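PDB 4DNA: probable glutathione reductase from Sinorhizobium meliloti, which probably catalyses the NADPH-dependent reduction of glutathione disulfide to glutathione, working as an FAD-containing homodimer. Local coordinates for residues E109-R114 with V123-S128. Residues are numbered along the deposited sequence; the frame is centred on the assembly and turned at random.
With FAD (flavin-adenine dinucleotide), chain C.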
loop_
_atom_site.group_PDB
_atom_site.type_symbol
_atom_site.label_atom_id
_atom_site.label_comp_id
_atom_site.label_asym_id
_atom_site.label_seq_id
_atom_site.Cartn_x
_atom_site.Cartn_y
_atom_site.Cartn_z
ATOM N N GLU A 109 4.799 18.769 34.010
ATOM C CA GLU A 109 5.603 19.980 34.012
ATOM C C GLU A 109 6.745 19.896 33.005
ATOM O O GLU A 109 7.587 18.996 33.075
ATOM C CB GLU A 109 6.145 20.250 35.406
ATOM C CG GLU A 109 6.964 21.516 35.489
ATOM C CD GLU A 109 7.495 21.767 36.875
ATOM O OE1 GLU A 109 7.139 20.990 37.789
ATOM O OE2 GLU A 109 8.261 22.744 37.050
ATOM N N ILE A 110 6.765 20.847 32.077
ATOM C CA ILE A 110 7.768 20.894 31.015
ATOM C C ILE A 110 8.873 21.879 31.382
ATOM O O ILE A 110 8.594 23.020 31.766
ATOM C CB ILE A 110 7.147 21.316 29.663
ATOM C CG1 ILE A 110 5.959 20.419 29.305
ATOM C CG2 ILE A 110 8.187 21.269 28.554
ATOM C CD1 ILE A 110 5.001 21.015 28.293
ATOM N N LEU A 111 10.121 21.432 31.269
ATOM C CA LEU A 111 11.278 22.304 31.448
ATOM C C LEU A 111 12.307 22.001 30.383
ATOM O O LEU A 111 12.482 20.845 29.995
ATOM C CB LEU A 111 11.894 22.143 32.837
ATOM C CG LEU A 111 11.563 20.847 33.563
ATOM C CD1 LEU A 111 12.802 20.203 34.146
ATOM C CD2 LEU A 111 10.535 21.127 34.641
ATOM N N ASP A 112 12.979 23.047 29.909
ATOM C CA ASP A 112 13.966 22.923 28.837
ATOM C C ASP A 112 15.366 23.042 29.432
ATOM O O ASP A 112 15.865 24.136 29.715
ATOM C CB ASP A 112 13.728 23.966 27.739
ATOM C CG ASP A 112 12.256 24.116 27.381
ATOM O OD1 ASP A 112 11.838 23.559 26.353
ATOM O OD2 ASP A 112 11.515 24.787 28.130
ATOM N N THR A 113 15.980 21.884 29.625
ATOM C CA THR A 113 17.243 21.752 30.325
ATOM C C THR A 113 17.730 20.331 30.102
ATOM O O THR A 113 16.928 19.426 29.878
ATOM C CB THR A 113 17.085 22.023 31.848
ATOM O OG1 THR A 113 18.278 21.646 32.544
ATOM C CG2 THR A 113 15.925 21.249 32.439
ATOM N N ARG A 114 19.041 20.139 30.131
ATOM C CA ARG A 114 19.601 18.805 30.270
ATOM C C ARG A 114 19.422 18.401 31.743
ATOM O O ARG A 114 19.482 19.258 32.640
ATOM C CB ARG A 114 21.077 18.806 29.849
ATOM C CG ARG A 114 21.796 17.480 30.020
ATOM C CD ARG A 114 23.288 17.616 29.773
ATOM N NE ARG A 114 24.003 16.415 30.202
ATOM C CZ ARG A 114 24.104 15.297 29.485
ATOM N NH1 ARG A 114 23.531 15.207 28.289
ATOM N NH2 ARG A 114 24.771 14.262 29.964
ATOM N N VAL A 123 17.399 14.099 40.917
ATOM C CA VAL A 123 17.798 14.504 39.574
ATOM C C VAL A 123 18.267 15.948 39.608
ATOM O O VAL A 123 17.555 16.809 40.127
ATOM C CB VAL A 123 16.617 14.408 38.577
ATOM C CG1 VAL A 123 17.105 14.619 37.153
ATOM C CG2 VAL A 123 15.891 13.078 38.698
ATOM N N LYS A 124 19.449 16.219 39.052
ATOM C CA LYS A 124 19.915 17.607 38.902
ATOM C C LYS A 124 19.605 18.182 37.521
ATOM O O LYS A 124 19.670 17.476 36.508
ATOM C CB LYS A 124 21.400 17.784 39.276
ATOM C CG LYS A 124 22.416 17.089 38.376
ATOM C CD LYS A 124 23.837 17.397 38.838
ATOM C CE LYS A 124 24.873 16.504 38.160
ATOM N NZ LYS A 124 26.230 16.673 38.763
ATOM N N LEU A 125 19.262 19.467 37.507
ATOM C CA LEU A 125 18.843 20.167 36.302
ATOM C C LEU A 125 19.840 21.276 36.000
ATOM O O LEU A 125 19.826 22.310 36.657
ATOM C CB LEU A 125 17.463 20.786 36.524
ATOM C CG LEU A 125 16.368 19.951 37.201
ATOM C CD1 LEU A 125 15.385 20.827 37.983
ATOM C CD2 LEU A 125 15.654 19.085 36.171
ATOM N N LEU A 126 20.692 21.070 35.003
ATOM C CA LEU A 126 21.834 21.961 34.793
ATOM C C LEU A 126 21.458 23.414 34.525
ATOM O O LEU A 126 22.034 24.309 35.136
ATOM C CB LEU A 126 22.789 21.423 33.715
ATOM C CG LEU A 126 23.410 20.034 33.950
ATOM C CD1 LEU A 126 24.665 19.860 33.104
ATOM C CD2 LEU A 126 23.715 19.751 35.421
ATOM N N ALA A 127 20.485 23.646 33.646
ATOM C CA ALA A 127 20.106 25.011 33.240
ATOM C C ALA A 127 19.812 25.974 34.405
ATOM O O ALA A 127 20.248 27.130 34.372
ATOM C CB ALA A 127 18.945 24.984 32.258
ATOM N N SER A 128 19.085 25.510 35.425
ATOM C CA SER A 128 18.862 26.325 36.622
ATOM C C SER A 128 19.928 26.078 37.701
ATOM O O SER A 128 20.088 26.883 38.621
ATOM C CB SER A 128 17.444 26.125 37.180
ATOM O OG SER A 128 17.294 24.869 37.818
HETATM P PA FAD C . 14.811 9.914 21.190
HETATM O O1A FAD C . 16.200 9.596 20.666
HETATM O O2A FAD C . 13.613 10.060 20.277
HETATM O O5B FAD C . 14.884 11.258 22.066
HETATM C C5B FAD C . 15.332 11.278 23.428
HETATM C C4B FAD C . 15.532 12.745 23.774
HETATM O O4B FAD C . 16.258 12.934 24.988
HETATM C C3B FAD C . 16.323 13.429 22.675
HETATM O O3B FAD C . 15.531 14.506 22.151
HETATM C C2B FAD C . 17.600 13.888 23.351
HETATM O O2B FAD C . 18.055 15.133 22.821
HETATM C C1B FAD C . 17.196 13.999 24.814
HETATM N N9A FAD C . 18.308 13.795 25.772
HETATM C C8A FAD C . 19.369 12.993 25.562
HETATM N N7A FAD C . 20.213 12.975 26.621
HETATM C C5A FAD C . 19.675 13.781 27.542
HETATM C C6A FAD C . 20.076 14.192 28.897
HETATM N N6A FAD C . 21.239 13.701 29.393
HETATM N N1A FAD C . 19.261 15.049 29.568
HETATM C C2A FAD C . 18.116 15.514 29.010
HETATM N N3A FAD C . 17.693 15.175 27.771
HETATM C C4A FAD C . 18.419 14.323 26.996
HETATM N N1 FAD C . 12.279 4.619 13.528
HETATM C C2 FAD C . 11.183 4.113 12.919
HETATM O O2 FAD C . 10.391 3.404 13.578
HETATM N N3 FAD C . 10.922 4.353 11.621
HETATM C C4 FAD C . 11.722 5.103 10.837
HETATM O O4 FAD C . 11.432 5.309 9.633
HETATM C C4X FAD C . 12.950 5.684 11.436
HETATM N N5 FAD C . 13.803 6.451 10.722
HETATM C C5X FAD C . 14.912 6.970 11.314
HETATM C C6 FAD C . 15.793 7.760 10.575
HETATM C C7 FAD C . 16.941 8.291 11.172
HETATM C C7M FAD C . 17.860 9.142 10.332
HETATM C C8 FAD C . 17.225 8.027 12.619
HETATM C C8M FAD C . 18.435 8.583 13.320
HETATM C C9 FAD C . 16.351 7.239 13.355
HETATM C C9A FAD C . 15.212 6.700 12.759
HETATM N N10 FAD C . 14.331 5.904 13.519
HETATM C C10 FAD C . 13.185 5.383 12.874
HETATM C "C1'" FAD C . 14.629 5.635 14.938
HETATM C "C2'" FAD C . 13.811 6.482 15.902
HETATM O "O2'" FAD C . 13.994 7.867 15.595
HETATM C "C3'" FAD C . 14.202 6.175 17.349
HETATM O "O3'" FAD C . 14.188 4.753 17.521
HETATM C "C4'" FAD C . 13.263 6.811 18.375
HETATM O "O4'" FAD C . 13.390 8.237 18.319
HETATM C "C5'" FAD C . 13.583 6.334 19.782
HETATM O "O5'" FAD C . 13.285 7.386 20.697
HETATM P P FAD C . 13.813 7.426 22.225
HETATM O O1P FAD C . 12.622 7.390 23.165
HETATM O O2P FAD C . 14.945 6.443 22.402
HETATM O O3P FAD C . 14.435 8.898 22.382
#
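R114 O takes two donors that come from opposite faces of its carbonyl plane. L126 N donates to R114 O at 3.2 Å and lies 20° out of that plane. The hydroxyl T113 OG1 donates from above the plane, with T113 OG1 to R114 O at 2.7 Å. The site lies where the FAD-binding Rossmann-type fold meets its small antiparallel sheet: strand 109-112 forms one edge of the parallel sheet, and strand 122-125 is the middle strand of the three-stranded one. T113 OG1 is also an acceptor, for A127 N at 3.2 Å, and the N-H points at it fairly straight (159°). The hydroxyl thus links R114 O to the turn that follows strand 122-125. It lies anti to the backbone N of T113 (chi1 169°), and this turns it to the side of R114 O. A127 CB packs against T113 CB at 3.5 Å. A valine in place of T113 would probably leave A127 N without its acceptor and R114 O with one donor fewer. Nearby, the side chains of L111 and L125 cross at about a right angle, with L111 CD1 against L125 CD2. The R114 side chain, extended from CG to NE, runs past the adenine of FAD, with CG near N1A and CZ near N6A. E36, E116 and G272 O hold its guanidinium, and FAD N6A sits 2.9 Å above one face of that group, offset toward the rim and nearest to R114 NH1.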